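Local coordinates for uncharacterized protein ScGH5_18 (Streptomyces cattleya, PDB 7LR8) that probably hydrolyses the beta-1,4 bond between mannose and N-acetylglucosamine in core fragments of N-glycans, as a family 5 glycoside hydrolase, at residues Val18-Ser23 against Cys305-Asp310; Val55-Pro60 against Val91-Leu96; His195-Ala200 against Ala212-Ile217; Pro143-Met148 against Arg186-Arg191; Gln156-Pro161 against Asp205-Thr210. The protein carries 1 engineered substitution. One frame throughout, in Å; residues are numbered along the deposited sequence. Where two conformers were deposited one is given.

Overall arrangement
All five contacts belong to the (beta/alpha)8 barrel that holds the glycan pocket, and contacts 1 to 4 reach its eight-stranded parallel sheet. Contact 1 joins the first strand to the loop after the last, so the other four are nested within the chain it closes. Contact 2 lies about 14 Å from contact 1, centre to centre, and touches it; contact 4, also about 14 Å from contact 2, follows on strand 145-152, which is hydrogen-bonded to strand 90-94 of contact 2. Contacts 3 and 5, with centres about 11 Å apart, pack the loops and the short helix beyond strand 194-196, and their segments alternate along the chain. Contact 1 thus closes the barrel, while contacts 2, 3 and 5 lie near the glycan pocket and contact 4 away from it.

Contact 1 of 5, residues Val18-Ser23 against Cys305-Asp310; sequences VNYTPS and CSHDVD
Asn19 and Ser306 tie the two backbones together where they run side by side in the same direction, with Ser306 N donating to Asn19 O at 2.9 Å and the CA atoms of Asn19 and Cys305 4.9 Å apart. A cis peptide between Trp304 and Cys305 turns the second chain here. Thr21 then does the work of a further backbone rung: its hydroxyl OG1 donates to His307 O over 2.7 Å, lying in the carbonyl plane on a lone pair, while its methyl CG2 rests 3.7 Å from Cys305 CB. A beta-branched hydroxyl residue suits this place because one branch bonds as the other packs. Ser306, with OG turned between its own N and carbonyl carbon (chi1 65°), receives the Thr21 N-H at 3.0 Å and shares a 2.8 Å hydrogen bond with ND1 of His307. The same OG sits in the plane of the Tyr20 ring, 3.4 Å from CD1 at its edge. A small hydroxyl thus serves two polar partners beside an aromatic rim. Farther on, a water donates to both Pro22 O and Asp308 O. The whole seam joins strand 15-19 to the end of strand 298-304, closing the barrel, and helix 35-46 packs on it: Asp41 bonds Tyr20 OH and Ser23 OG, Ser44 bonds His307 NE2, and Val45 packs on Val18 and Ser306.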
# COMPACT_ATOMS: atom_id res chain seq x y z
N VAL B 18 -20.07 15.89 -10.17
CA VAL B 18 -19.02 16.09 -9.17
C VAL B 18 -18.17 14.84 -9.07
O VAL B 18 -18.64 13.72 -9.31
CB VAL B 18 -19.57 16.46 -7.78
CG1 VAL B 18 -20.23 17.82 -7.81
CG2 VAL B 18 -20.54 15.40 -7.28
N ASN B 19 -16.91 15.04 -8.71
CA ASN B 19 -16.06 13.96 -8.23
C ASN B 19 -16.44 13.66 -6.79
O ASN B 19 -16.36 14.55 -5.93
CB ASN B 19 -14.59 14.36 -8.34
CG ASN B 19 -14.16 14.52 -9.78
OD1 ASN B 19 -13.83 13.53 -10.42
ND2 ASN B 19 -14.20 15.74 -10.30
N TYR B 20 -16.84 12.41 -6.51
CA TYR B 20 -17.44 12.06 -5.23
C TYR B 20 -16.36 11.71 -4.22
O TYR B 20 -15.67 10.69 -4.36
CB TYR B 20 -18.43 10.91 -5.41
CG TYR B 20 -18.98 10.38 -4.10
CD1 TYR B 20 -19.35 11.25 -3.07
CD2 TYR B 20 -19.14 9.01 -3.90
CE1 TYR B 20 -19.83 10.76 -1.86
CE2 TYR B 20 -19.62 8.51 -2.71
CZ TYR B 20 -19.97 9.39 -1.69
OH TYR B 20 -20.45 8.88 -0.50
N THR B 21 -16.20 12.57 -3.20
CA THR B 21 -15.34 12.30 -2.05
C THR B 21 -16.21 11.95 -0.85
O THR B 21 -16.84 12.83 -0.25
CB THR B 21 -14.46 13.52 -1.72
OG1 THR B 21 -15.23 14.72 -1.83
CG2 THR B 21 -13.27 13.62 -2.67
N PRO B 22 -16.29 10.68 -0.45
CA PRO B 22 -17.19 10.31 0.66
C PRO B 22 -16.88 11.08 1.94
O PRO B 22 -15.73 11.18 2.37
CB PRO B 22 -16.92 8.81 0.84
CG PRO B 22 -16.50 8.36 -0.53
CD PRO B 22 -15.67 9.49 -1.07
N SER B 23 -17.93 11.65 2.54
CA SER B 23 -17.71 12.53 3.68
C SER B 23 -17.24 11.76 4.91
O SER B 23 -16.43 12.26 5.70
CB SER B 23 -18.99 13.31 3.99
OG SER B 23 -20.00 12.46 4.51
N CYS B 305 -14.40 19.00 -5.41
CA CYS B 305 -15.03 17.69 -5.27
C CYS B 305 -16.36 17.89 -4.54
O CYS B 305 -16.75 19.02 -4.23
CB CYS B 305 -14.13 16.75 -4.48
SG CYS B 305 -13.48 17.48 -2.95
N SER B 306 -17.07 16.79 -4.27
CA SER B 306 -18.39 16.92 -3.66
C SER B 306 -18.29 17.41 -2.22
O SER B 306 -18.98 18.36 -1.83
CB SER B 306 -19.12 15.58 -3.74
OG SER B 306 -18.48 14.58 -2.97
N HIS B 307 -17.39 16.81 -1.43
CA HIS B 307 -17.34 17.04 0.00
C HIS B 307 -15.93 17.34 0.47
O HIS B 307 -14.96 16.74 -0.01
CB HIS B 307 -17.89 15.83 0.76
CG HIS B 307 -19.36 15.61 0.56
ND1 HIS B 307 -19.87 14.92 -0.51
CD2 HIS B 307 -20.43 16.03 1.28
CE1 HIS B 307 -21.19 14.90 -0.44
NE2 HIS B 307 -21.55 15.58 0.64
N ASP B 308 -15.83 18.27 1.41
CA ASP B 308 -14.58 18.53 2.10
C ASP B 308 -14.03 17.25 2.71
O ASP B 308 -14.78 16.33 3.07
CB ASP B 308 -14.79 19.54 3.23
CG ASP B 308 -14.94 20.98 2.74
OD1 ASP B 308 -14.56 21.30 1.59
OD2 ASP B 308 -15.45 21.80 3.54
N VAL B 309 -12.69 17.21 2.84
CA VAL B 309 -12.01 16.10 3.50
C VAL B 309 -11.95 16.36 4.99
O VAL B 309 -11.71 17.50 5.43
CB VAL B 309 -10.59 15.91 2.91
CG1 VAL B 309 -9.90 14.69 3.56
CG2 VAL B 309 -10.67 15.74 1.40
N ASP B 310 -12.20 15.32 5.79
CA ASP B 310 -12.16 15.45 7.24
C ASP B 310 -10.75 15.83 7.69
O ASP B 310 -9.79 15.11 7.40
CB ASP B 310 -12.61 14.14 7.89
CG ASP B 310 -12.79 14.26 9.40
OD1 ASP B 310 -12.39 15.29 9.98
OD2 ASP B 310 -13.33 13.32 10.00
O HOH W 1 -14.17 13.65 2.12
O HOH W 2 -13.32 12.93 4.48
O HOH W 3 -15.35 11.60 8.62

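Contact 2 of 5, residues Val55-Pro60 against Val91-Leu96; sequences VFPLWP and VNVDGL
Val55 is held by Val91-Leu96 through two parallel-sheet hydrogen bonds: Val55 N gives to Asn92 O at 2.9 Å, and Asp94 N gives to Val55 O at 3.1 Å, both nearly straight. Apolar contacts follow on the face that carries Val55 and Val93. Val55 CG2 lies 3.7 Å from Val91 CG1, the two side chains crossing at about a right angle, and Pro57 CD comes to 3.8 Å from Val93 CG1. Branched, compact residues fill this layer against helix 71-86. Where the chains leave the sheet, a CH-pi contact takes over: Leu96 CD2 stands 3.7 Å from the centroid of the five-membered ring of Trp59, almost on its normal. A chi1 of -179° carries the indole away from the Trp59 nitrogen and alongside Leu96. Polar and aromatic groups mix between Phe56 and Asp94, which lie side by side and point the same way, ring and carboxylate planes 53° apart, with Phe56 CE1 3.6 Å from Asp94 CG. The Phe56 side chain is about 6 Å from the bound mannose. The buried carboxylate of Asp94 is paired with Arg54 in a salt bridge from OD1 to NE, consistent with a charge balanced inside the barrel beside the Phe56 ring.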
# COMPACT_ATOMS: atom_id res chain seq x y z
N VAL B 55 -16.55 8.33 -9.53
CA VAL B 55 -16.32 7.62 -8.28
C VAL B 55 -15.04 6.79 -8.35
O VAL B 55 -14.58 6.37 -9.41
CB VAL B 55 -17.51 6.73 -7.88
CG1 VAL B 55 -18.80 7.55 -7.87
CG2 VAL B 55 -17.65 5.55 -8.81
N PHE B 56 -14.48 6.52 -7.17
CA PHE B 56 -13.11 6.01 -7.05
C PHE B 56 -12.97 4.79 -6.16
O PHE B 56 -12.89 4.92 -4.92
CB PHE B 56 -12.20 7.12 -6.54
CG PHE B 56 -12.20 8.34 -7.41
CD1 PHE B 56 -11.39 8.39 -8.53
CD2 PHE B 56 -13.00 9.43 -7.10
CE1 PHE B 56 -11.38 9.52 -9.34
CE2 PHE B 56 -13.00 10.55 -7.92
CZ PHE B 56 -12.18 10.58 -9.04
N PRO B 57 -12.88 3.60 -6.75
CA PRO B 57 -12.33 2.45 -6.03
C PRO B 57 -10.91 2.75 -5.57
O PRO B 57 -10.20 3.55 -6.18
CB PRO B 57 -12.33 1.33 -7.07
CG PRO B 57 -13.27 1.75 -8.14
CD PRO B 57 -13.36 3.26 -8.10
N LEU B 58 -10.50 2.09 -4.49
CA LEU B 58 -9.09 2.02 -4.11
C LEU B 58 -8.55 0.69 -4.62
O LEU B 58 -8.97 -0.37 -4.15
CB LEU B 58 -8.91 2.14 -2.60
CG LEU B 58 -9.07 3.54 -2.00
CD1 LEU B 58 -8.73 3.52 -0.51
CD2 LEU B 58 -8.20 4.54 -2.73
N TRP B 59 -7.65 0.75 -5.61
CA TRP B 59 -7.17 -0.45 -6.29
C TRP B 59 -6.63 -1.51 -5.33
O TRP B 59 -7.07 -2.67 -5.43
CB TRP B 59 -6.15 -0.02 -7.35
CG TRP B 59 -5.56 -1.15 -8.18
CD1 TRP B 59 -6.16 -2.36 -8.50
CD2 TRP B 59 -4.28 -1.16 -8.82
NE1 TRP B 59 -5.30 -3.11 -9.28
CE2 TRP B 59 -4.14 -2.40 -9.48
CE3 TRP B 59 -3.22 -0.25 -8.86
CZ2 TRP B 59 -3.00 -2.74 -10.20
CZ3 TRP B 59 -2.09 -0.58 -9.59
CH2 TRP B 59 -1.98 -1.83 -10.24
N PRO B 60 -5.72 -1.21 -4.39
CA PRO B 60 -5.24 -2.29 -3.49
C PRO B 60 -6.32 -2.88 -2.61
O PRO B 60 -6.20 -4.03 -2.19
CB PRO B 60 -4.15 -1.60 -2.64
CG PRO B 60 -3.84 -0.30 -3.33
CD PRO B 60 -5.11 0.09 -4.03
N VAL B 91 -22.98 7.34 -13.44
CA VAL B 91 -21.74 7.02 -12.74
C VAL B 91 -20.63 6.71 -13.74
O VAL B 91 -20.76 5.79 -14.56
CB VAL B 91 -21.92 5.85 -11.76
CG1 VAL B 91 -20.54 5.44 -11.16
CG2 VAL B 91 -22.90 6.21 -10.67
N ASN B 92 -19.52 7.44 -13.64
CA ASN B 92 -18.26 7.06 -14.26
C ASN B 92 -17.35 6.48 -13.18
O ASN B 92 -17.21 7.07 -12.11
CB ASN B 92 -17.58 8.26 -14.93
CG ASN B 92 -16.09 8.05 -15.13
OD1 ASN B 92 -15.30 8.20 -14.19
ND2 ASN B 92 -15.70 7.69 -16.34
N VAL B 93 -16.75 5.32 -13.46
CA VAL B 93 -15.88 4.67 -12.49
C VAL B 93 -14.44 4.79 -12.96
O VAL B 93 -14.10 4.32 -14.05
CB VAL B 93 -16.25 3.19 -12.30
CG1 VAL B 93 -15.28 2.53 -11.31
CG2 VAL B 93 -17.69 3.05 -11.80
N ASP B 94 -13.58 5.38 -12.13
CA ASP B 94 -12.14 5.34 -12.35
C ASP B 94 -11.57 4.06 -11.77
O ASP B 94 -11.81 3.74 -10.60
CB ASP B 94 -11.45 6.54 -11.70
CG ASP B 94 -11.52 7.80 -12.55
OD1 ASP B 94 -12.63 8.21 -12.94
OD2 ASP B 94 -10.45 8.40 -12.81
N GLY B 95 -10.79 3.33 -12.56
CA GLY B 95 -10.31 2.06 -12.07
C GLY B 95 -9.04 2.08 -11.23
O GLY B 95 -9.05 1.70 -10.05
N LEU B 96 -7.93 2.51 -11.82
CA LEU B 96 -6.61 2.30 -11.22
C LEU B 96 -6.17 3.50 -10.37
O LEU B 96 -5.42 4.37 -10.81
CB LEU B 96 -5.59 2.01 -12.32
CG LEU B 96 -5.85 0.69 -13.06
CD1 LEU B 96 -4.96 0.58 -14.28
CD2 LEU B 96 -5.61 -0.49 -12.12

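Contact 3 of 5, residues His195-Ala200 against Ala212-Ile217; sequences HAEYDA and AHSARI
Chi1 of His195, 71°, places the imidazole between its backbone N and carbonyl carbon and sends NE2 to the carbonyl of His213 on the facing helix, while Glu197, bent at chi2 (-51°), curls its carboxylate back to the other nitrogen. The NE2 to His213 O hydrogen bond is 2.8 Å long and lies in the imidazole plane, yet it meets the carbonyl from above its plane. Ile217 N reaches the same oxygen from the opposite face, so this last turn of helix 211-216 can bond the ring and keep its own helical bond. At the other edge, His195 ND1 donates to OE1 of Glu197 over only 2.6 Å, and OE1 accepts on its anti lone pair, the one away from OE2. Glu197 OE2 takes the backbone N-H of Asn155. Ser214 lies beside the ring, and a water joins its OG (2.7 Å) to Glu197 N (3.0 Å). Histidine suits the place because one flat ring can bond the helix through NE2 and its own chain's Glu197 through ND1. Tyr198, farther along the strand's exit, touches the bound N-acetylglucosamine. Acceptors at both nitrogens are consistent with a doubly protonated imidazole, its positive charge probably balanced by Glu197, and the two bonds fix the ring's rotation.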
# COMPACT_ATOMS: atom_id res chain seq x y z
N HIS B 195 -9.59 7.44 -20.88
CA HIS B 195 -8.51 7.58 -19.91
C HIS B 195 -8.36 9.07 -19.63
O HIS B 195 -8.81 9.91 -20.40
CB HIS B 195 -7.20 6.95 -20.42
CG HIS B 195 -6.56 7.71 -21.54
ND1 HIS B 195 -5.48 8.54 -21.34
CD2 HIS B 195 -6.85 7.77 -22.86
CE1 HIS B 195 -5.13 9.08 -22.50
NE2 HIS B 195 -5.94 8.62 -23.43
N ALA B 196 -7.74 9.39 -18.49
CA ALA B 196 -7.75 10.76 -17.97
C ALA B 196 -6.39 11.06 -17.37
O ALA B 196 -6.05 10.53 -16.31
CB ALA B 196 -8.84 10.95 -16.92
N GLU B 197 -5.61 11.90 -18.04
CA GLU B 197 -4.24 12.19 -17.64
C GLU B 197 -4.13 13.62 -17.13
O GLU B 197 -4.79 14.53 -17.65
CB GLU B 197 -3.28 11.96 -18.80
CG GLU B 197 -3.50 10.63 -19.56
CD GLU B 197 -3.55 9.40 -18.66
OE1 GLU B 197 -4.21 8.40 -19.04
OE2 GLU B 197 -2.94 9.42 -17.58
N TYR B 198 -3.30 13.82 -16.10
CA TYR B 198 -3.12 15.17 -15.57
C TYR B 198 -2.25 16.00 -16.52
O TYR B 198 -1.67 15.49 -17.48
CB TYR B 198 -2.55 15.12 -14.15
CG TYR B 198 -1.04 15.23 -14.01
CD1 TYR B 198 -0.22 14.13 -14.20
CD2 TYR B 198 -0.45 16.43 -13.62
CE1 TYR B 198 1.16 14.22 -14.05
CE2 TYR B 198 0.92 16.53 -13.46
CZ TYR B 198 1.72 15.43 -13.67
OH TYR B 198 3.08 15.55 -13.51
N ASP B 199 -2.18 17.32 -16.25
CA ASP B 199 -1.79 18.26 -17.30
C ASP B 199 -0.33 18.13 -17.75
O ASP B 199 0.05 18.81 -18.71
CB ASP B 199 -2.10 19.72 -16.87
CG ASP B 199 -1.34 20.17 -15.61
OD1 ASP B 199 -0.23 19.67 -15.34
OD2 ASP B 199 -1.88 21.06 -14.90
N ALA B 200 0.48 17.27 -17.12
CA ALA B 200 1.78 16.94 -17.71
C ALA B 200 1.63 16.42 -19.13
O ALA B 200 2.53 16.61 -19.96
CB ALA B 200 2.49 15.88 -16.86
N ALA B 212 -1.61 13.53 -28.05
CA ALA B 212 -2.22 12.62 -29.00
C ALA B 212 -2.90 11.44 -28.29
O ALA B 212 -3.99 11.03 -28.69
CB ALA B 212 -1.17 12.12 -29.99
N HIS B 213 -2.27 10.89 -27.24
CA HIS B 213 -2.90 9.80 -26.50
C HIS B 213 -4.24 10.24 -25.93
O HIS B 213 -5.23 9.50 -25.99
CB HIS B 213 -2.01 9.32 -25.35
CG HIS B 213 -0.71 8.71 -25.76
ND1 HIS B 213 0.42 8.78 -24.97
CD2 HIS B 213 -0.35 7.97 -26.84
CE1 HIS B 213 1.41 8.14 -25.55
NE2 HIS B 213 0.98 7.64 -26.69
N SER B 214 -4.29 11.44 -25.33
CA SER B 214 -5.51 11.90 -24.68
C SER B 214 -6.63 12.16 -25.69
O SER B 214 -7.80 11.89 -25.41
CB SER B 214 -5.23 13.16 -23.87
OG SER B 214 -4.52 12.85 -22.68
N ALA B 215 -6.29 12.68 -26.86
CA ALA B 215 -7.27 13.08 -27.85
C ALA B 215 -7.56 12.01 -28.90
O ALA B 215 -8.51 12.16 -29.68
CB ALA B 215 -6.81 14.37 -28.56
N ARG B 216 -6.78 10.92 -28.94
CA ARG B 216 -6.97 9.91 -29.97
C ARG B 216 -7.16 8.49 -29.44
O ARG B 216 -7.40 7.58 -30.24
CB ARG B 216 -5.79 9.93 -30.96
CG ARG B 216 -5.63 11.27 -31.64
CD ARG B 216 -4.37 11.36 -32.48
NE ARG B 216 -4.07 12.75 -32.83
CZ ARG B 216 -2.96 13.16 -33.42
NH1 ARG B 216 -2.01 12.29 -33.75
NH2 ARG B 216 -2.80 14.45 -33.69
N ILE B 217 -7.05 8.28 -28.13
CA ILE B 217 -7.32 6.99 -27.50
C ILE B 217 -8.45 7.18 -26.50
O ILE B 217 -8.46 8.17 -25.75
CB ILE B 217 -6.06 6.43 -26.81
CG1 ILE B 217 -4.89 6.35 -27.79
CG2 ILE B 217 -6.32 5.05 -26.24
CD1 ILE B 217 -3.61 5.82 -27.16
O HOH W 4 -8.29 11.66 -22.53
O HOH W 5 -9.82 9.08 -23.45
O HOH W 6 -6.46 12.73 -20.79

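Contact 4 of 5, residues Pro143-Met148 against Arg186-Arg191; sequences PNFLGM and RGAPGR
Pro189 O is gripped by two nitrogens of Arg191, NH1 at 2.8 Å and NE at 2.9 Å, both from the same face of the carbonyl plane; the arginine has two modelled conformers, and this grip belongs to the one described. The guanidinium folds back because the chain bends at chi2 and chi3, and that leaves its aliphatic part facing the strand, with Arg191 CG 3.4 Å from Leu146 O. NH2 bonds to Ala140 O. Residues Ala188 to Arg191 form a type II turn in which Gly190 takes a positive phi, 85°, easy for glycine. The turn ends the return path of a beta-alpha-beta crossover: strand 145-152, helix 170-187 and then strand 194-196, neighbouring parallel strands of the barrel. Inside the crossover Phe145 meets the helix end, its CE2 atom 3.8 Å from Ala188 CB, which lies at the ring edge and near its plane. The methyl is small enough to let helix and strand come close. Over one face of the same ring sits Gly147 N, 3.7 Å above its centre. Gly147 itself has phi 151°, at which a beta carbon would press on the preceding carbonyl oxygen, and Arg191 CB packs 4.1 Å from Gly147 CA.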
# COMPACT_ATOMS: atom_id res chain seq x y z
N PRO B 143 -28.38 0.87 -15.97
CA PRO B 143 -28.59 1.89 -17.01
C PRO B 143 -27.88 3.20 -16.73
O PRO B 143 -27.60 3.95 -17.67
CB PRO B 143 -30.11 2.06 -17.04
CG PRO B 143 -30.60 1.49 -15.75
CD PRO B 143 -29.64 0.41 -15.38
N ASN B 144 -27.55 3.49 -15.47
CA ASN B 144 -26.90 4.75 -15.15
C ASN B 144 -25.38 4.64 -15.13
O ASN B 144 -24.70 5.62 -14.83
CB ASN B 144 -27.38 5.28 -13.80
CG ASN B 144 -26.87 4.46 -12.65
OD1 ASN B 144 -26.97 3.23 -12.65
ND2 ASN B 144 -26.26 5.13 -11.67
N PHE B 145 -24.83 3.47 -15.45
CA PHE B 145 -23.38 3.31 -15.56
C PHE B 145 -22.91 3.92 -16.88
O PHE B 145 -23.27 3.45 -17.96
CB PHE B 145 -23.02 1.83 -15.47
CG PHE B 145 -21.57 1.52 -15.71
CD1 PHE B 145 -20.57 2.11 -14.95
CD2 PHE B 145 -21.20 0.59 -16.67
CE1 PHE B 145 -19.23 1.79 -15.16
CE2 PHE B 145 -19.86 0.27 -16.89
CZ PHE B 145 -18.88 0.86 -16.13
N LEU B 146 -22.10 4.97 -16.78
CA LEU B 146 -21.59 5.66 -17.96
C LEU B 146 -20.49 4.85 -18.63
O LEU B 146 -20.48 4.71 -19.86
CB LEU B 146 -21.06 7.04 -17.58
CG LEU B 146 -22.04 8.12 -17.14
CD1 LEU B 146 -21.27 9.30 -16.55
CD2 LEU B 146 -22.89 8.55 -18.32
N GLY B 147 -19.56 4.34 -17.84
CA GLY B 147 -18.41 3.63 -18.37
C GLY B 147 -17.25 3.80 -17.41
O GLY B 147 -17.41 4.29 -16.30
N MET B 148 -16.07 3.40 -17.89
CA MET B 148 -14.85 3.42 -17.10
C MET B 148 -13.91 4.52 -17.55
O MET B 148 -13.79 4.79 -18.75
CB MET B 148 -14.09 2.09 -17.21
CG MET B 148 -14.87 0.85 -16.88
SD MET B 148 -15.33 0.76 -15.16
CE MET B 148 -13.75 0.77 -14.33
N ARG B 186 -14.58 -4.94 -23.43
CA ARG B 186 -15.05 -6.32 -23.28
C ARG B 186 -16.00 -6.45 -22.10
O ARG B 186 -16.99 -7.19 -22.17
CB ARG B 186 -13.86 -7.27 -23.13
CG ARG B 186 -13.01 -7.37 -24.38
CD ARG B 186 -12.14 -8.63 -24.39
NE ARG B 186 -11.24 -8.72 -23.24
CZ ARG B 186 -10.12 -8.04 -23.11
NH1 ARG B 186 -9.75 -7.18 -24.05
NH2 ARG B 186 -9.36 -8.20 -22.03
N GLY B 187 -15.73 -5.73 -21.01
CA GLY B 187 -16.58 -5.83 -19.84
C GLY B 187 -17.93 -5.16 -20.03
O GLY B 187 -18.96 -5.66 -19.58
N ALA B 188 -17.94 -4.00 -20.67
CA ALA B 188 -19.17 -3.23 -20.87
C ALA B 188 -19.19 -2.69 -22.30
O ALA B 188 -18.88 -1.52 -22.54
CB ALA B 188 -19.28 -2.10 -19.85
N PRO B 189 -19.60 -3.52 -23.26
CA PRO B 189 -19.58 -3.08 -24.65
C PRO B 189 -20.50 -1.88 -24.86
O PRO B 189 -21.59 -1.81 -24.30
CB PRO B 189 -20.08 -4.31 -25.42
CG PRO B 189 -19.76 -5.48 -24.52
CD PRO B 189 -19.96 -4.94 -23.13
N GLY B 190 -20.02 -0.92 -25.63
CA GLY B 190 -20.85 0.19 -26.03
C GLY B 190 -20.91 1.34 -25.04
O GLY B 190 -21.54 2.35 -25.35
N ARG B 191 -20.27 1.21 -23.89
CA ARG B 191 -20.29 2.27 -22.89
C ARG B 191 -19.13 3.24 -23.13
O ARG B 191 -18.30 3.05 -24.02
CB ARG B 191 -20.27 1.68 -21.48
CG ARG B 191 -21.63 1.64 -20.78
CD ARG B 191 -22.73 1.09 -21.69
NE ARG B 191 -22.50 -0.30 -22.06
CZ ARG B 191 -22.98 -1.34 -21.39
NH1 ARG B 191 -22.73 -2.58 -21.81
NH2 ARG B 191 -23.70 -1.15 -20.30

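Contact 5 of 5, residues Gln156-Pro161 against Asp205-Thr210; sequences QFSGHP and DDHPFT
Ser158 turns its hydroxyl into a notch formed by His207, Pro208 and Phe209, three flat or ringed side chains set at different angles round it. OG lies 3.4 Å from His207 CE1 and equally 3.4 Å from Pro208 CD, while Phe209 presents its edge, CD1 3.6 Å away and near the ring plane. The proline ring backs the imidazole, its CD standing 3.3 Å above the His207 plane toward the rim. Because chi1 of His207 is -174°, the imidazole reaches back toward Ser158. Serine suits the place because its short side chain fits among three rings while OG keeps a polar partner. Ser158 OG bonds to Asn155 O, and Asn155 ND2 bonds to His207 NE2. A water bridges the loops: it donates to His160 O at 2.7 Å and meets His207 ND1 at 2.8 Å. With Asn155 ND2 as the donor, NE2 probably accepts, so one asparagine and one water fix the imidazole's rotation and join two loops near the glycan pocket.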
# COMPACT_ATOMS: atom_id res chain seq x y z
N GLN B 156 0.81 10.10 -13.77
CA GLN B 156 1.74 10.66 -12.79
C GLN B 156 2.73 9.64 -12.26
O GLN B 156 3.72 10.03 -11.63
CB GLN B 156 0.97 11.32 -11.63
CG GLN B 156 0.29 10.33 -10.67
CD GLN B 156 1.08 10.08 -9.41
OE1 GLN B 156 1.61 10.99 -8.79
NE2 GLN B 156 1.16 8.81 -9.01
N PHE B 157 2.53 8.34 -12.52
CA PHE B 157 3.52 7.34 -12.14
C PHE B 157 4.64 7.20 -13.16
O PHE B 157 5.59 6.44 -12.90
CB PHE B 157 2.85 5.97 -11.96
CG PHE B 157 1.97 5.88 -10.73
CD1 PHE B 157 2.54 5.67 -9.48
CD2 PHE B 157 0.58 5.97 -10.85
CE1 PHE B 157 1.74 5.57 -8.35
CE2 PHE B 157 -0.23 5.88 -9.72
CZ PHE B 157 0.36 5.68 -8.47
N SER B 158 4.56 7.89 -14.30
CA SER B 158 5.33 7.51 -15.47
C SER B 158 6.62 8.30 -15.65
O SER B 158 7.43 7.94 -16.52
CB SER B 158 4.47 7.62 -16.75
OG SER B 158 4.28 8.96 -17.17
N GLY B 159 6.85 9.32 -14.84
CA GLY B 159 8.09 10.08 -14.97
C GLY B 159 8.14 11.23 -13.99
O GLY B 159 7.33 11.33 -13.07
N HIS B 160 9.15 12.07 -14.19
CA HIS B 160 9.31 13.28 -13.39
C HIS B 160 7.99 14.07 -13.34
O HIS B 160 7.28 14.15 -14.35
CB HIS B 160 10.42 14.15 -14.00
CG HIS B 160 10.64 15.45 -13.29
ND1 HIS B 160 9.91 16.59 -13.58
CD2 HIS B 160 11.50 15.80 -12.31
CE1 HIS B 160 10.31 17.58 -12.80
NE2 HIS B 160 11.28 17.12 -12.02
N PRO B 161 7.64 14.68 -12.19
CA PRO B 161 8.40 14.75 -10.93
C PRO B 161 8.12 13.64 -9.90
O PRO B 161 8.51 13.82 -8.74
CB PRO B 161 7.97 16.11 -10.37
CG PRO B 161 6.56 16.22 -10.80
CD PRO B 161 6.48 15.58 -12.17
N ASP B 205 7.48 18.64 -21.42
CA ASP B 205 8.31 18.02 -22.46
C ASP B 205 8.81 16.67 -21.98
O ASP B 205 9.12 16.49 -20.80
CB ASP B 205 9.49 18.92 -22.82
CG ASP B 205 9.08 20.28 -23.34
OD1 ASP B 205 7.97 20.42 -23.89
OD2 ASP B 205 9.87 21.23 -23.19
N ASP B 206 8.85 15.71 -22.89
CA ASP B 206 9.37 14.36 -22.65
C ASP B 206 8.49 13.52 -21.73
O ASP B 206 8.86 12.38 -21.41
CB ASP B 206 10.80 14.38 -22.09
CG ASP B 206 11.75 15.17 -22.97
OD1 ASP B 206 11.67 15.03 -24.21
OD2 ASP B 206 12.57 15.94 -22.42
N HIS B 207 7.33 14.01 -21.30
CA HIS B 207 6.39 13.18 -20.54
C HIS B 207 5.83 12.09 -21.45
O HIS B 207 5.46 12.37 -22.59
CB HIS B 207 5.27 14.06 -19.97
CG HIS B 207 4.34 13.34 -19.06
ND1 HIS B 207 4.71 12.88 -17.81
CD2 HIS B 207 3.02 13.02 -19.20
CE1 HIS B 207 3.67 12.30 -17.23
NE2 HIS B 207 2.64 12.36 -18.05
N PRO B 208 5.77 10.83 -20.98
CA PRO B 208 5.45 9.72 -21.89
C PRO B 208 4.02 9.72 -22.38
O PRO B 208 3.74 9.17 -23.46
CB PRO B 208 5.73 8.47 -21.04
CG PRO B 208 6.57 8.94 -19.91
CD PRO B 208 6.16 10.36 -19.64
N PHE B 209 3.10 10.28 -21.61
CA PHE B 209 1.71 10.36 -22.03
C PHE B 209 1.53 11.67 -22.78
O PHE B 209 1.91 12.73 -22.28
CB PHE B 209 0.77 10.28 -20.82
CG PHE B 209 0.62 8.87 -20.27
CD1 PHE B 209 1.59 8.32 -19.44
CD2 PHE B 209 -0.51 8.12 -20.57
CE1 PHE B 209 1.44 7.02 -18.94
CE2 PHE B 209 -0.67 6.83 -20.08
CZ PHE B 209 0.31 6.27 -19.26
N THR B 210 1.02 11.58 -24.01
CA THR B 210 1.08 12.71 -24.93
C THR B 210 -0.30 13.32 -25.16
O THR B 210 -1.33 12.73 -24.83
CB THR B 210 1.65 12.26 -26.28
OG1 THR B 210 0.73 11.36 -26.92
CG2 THR B 210 3.01 11.56 -26.09
O HOH W 7 7.36 13.09 -16.85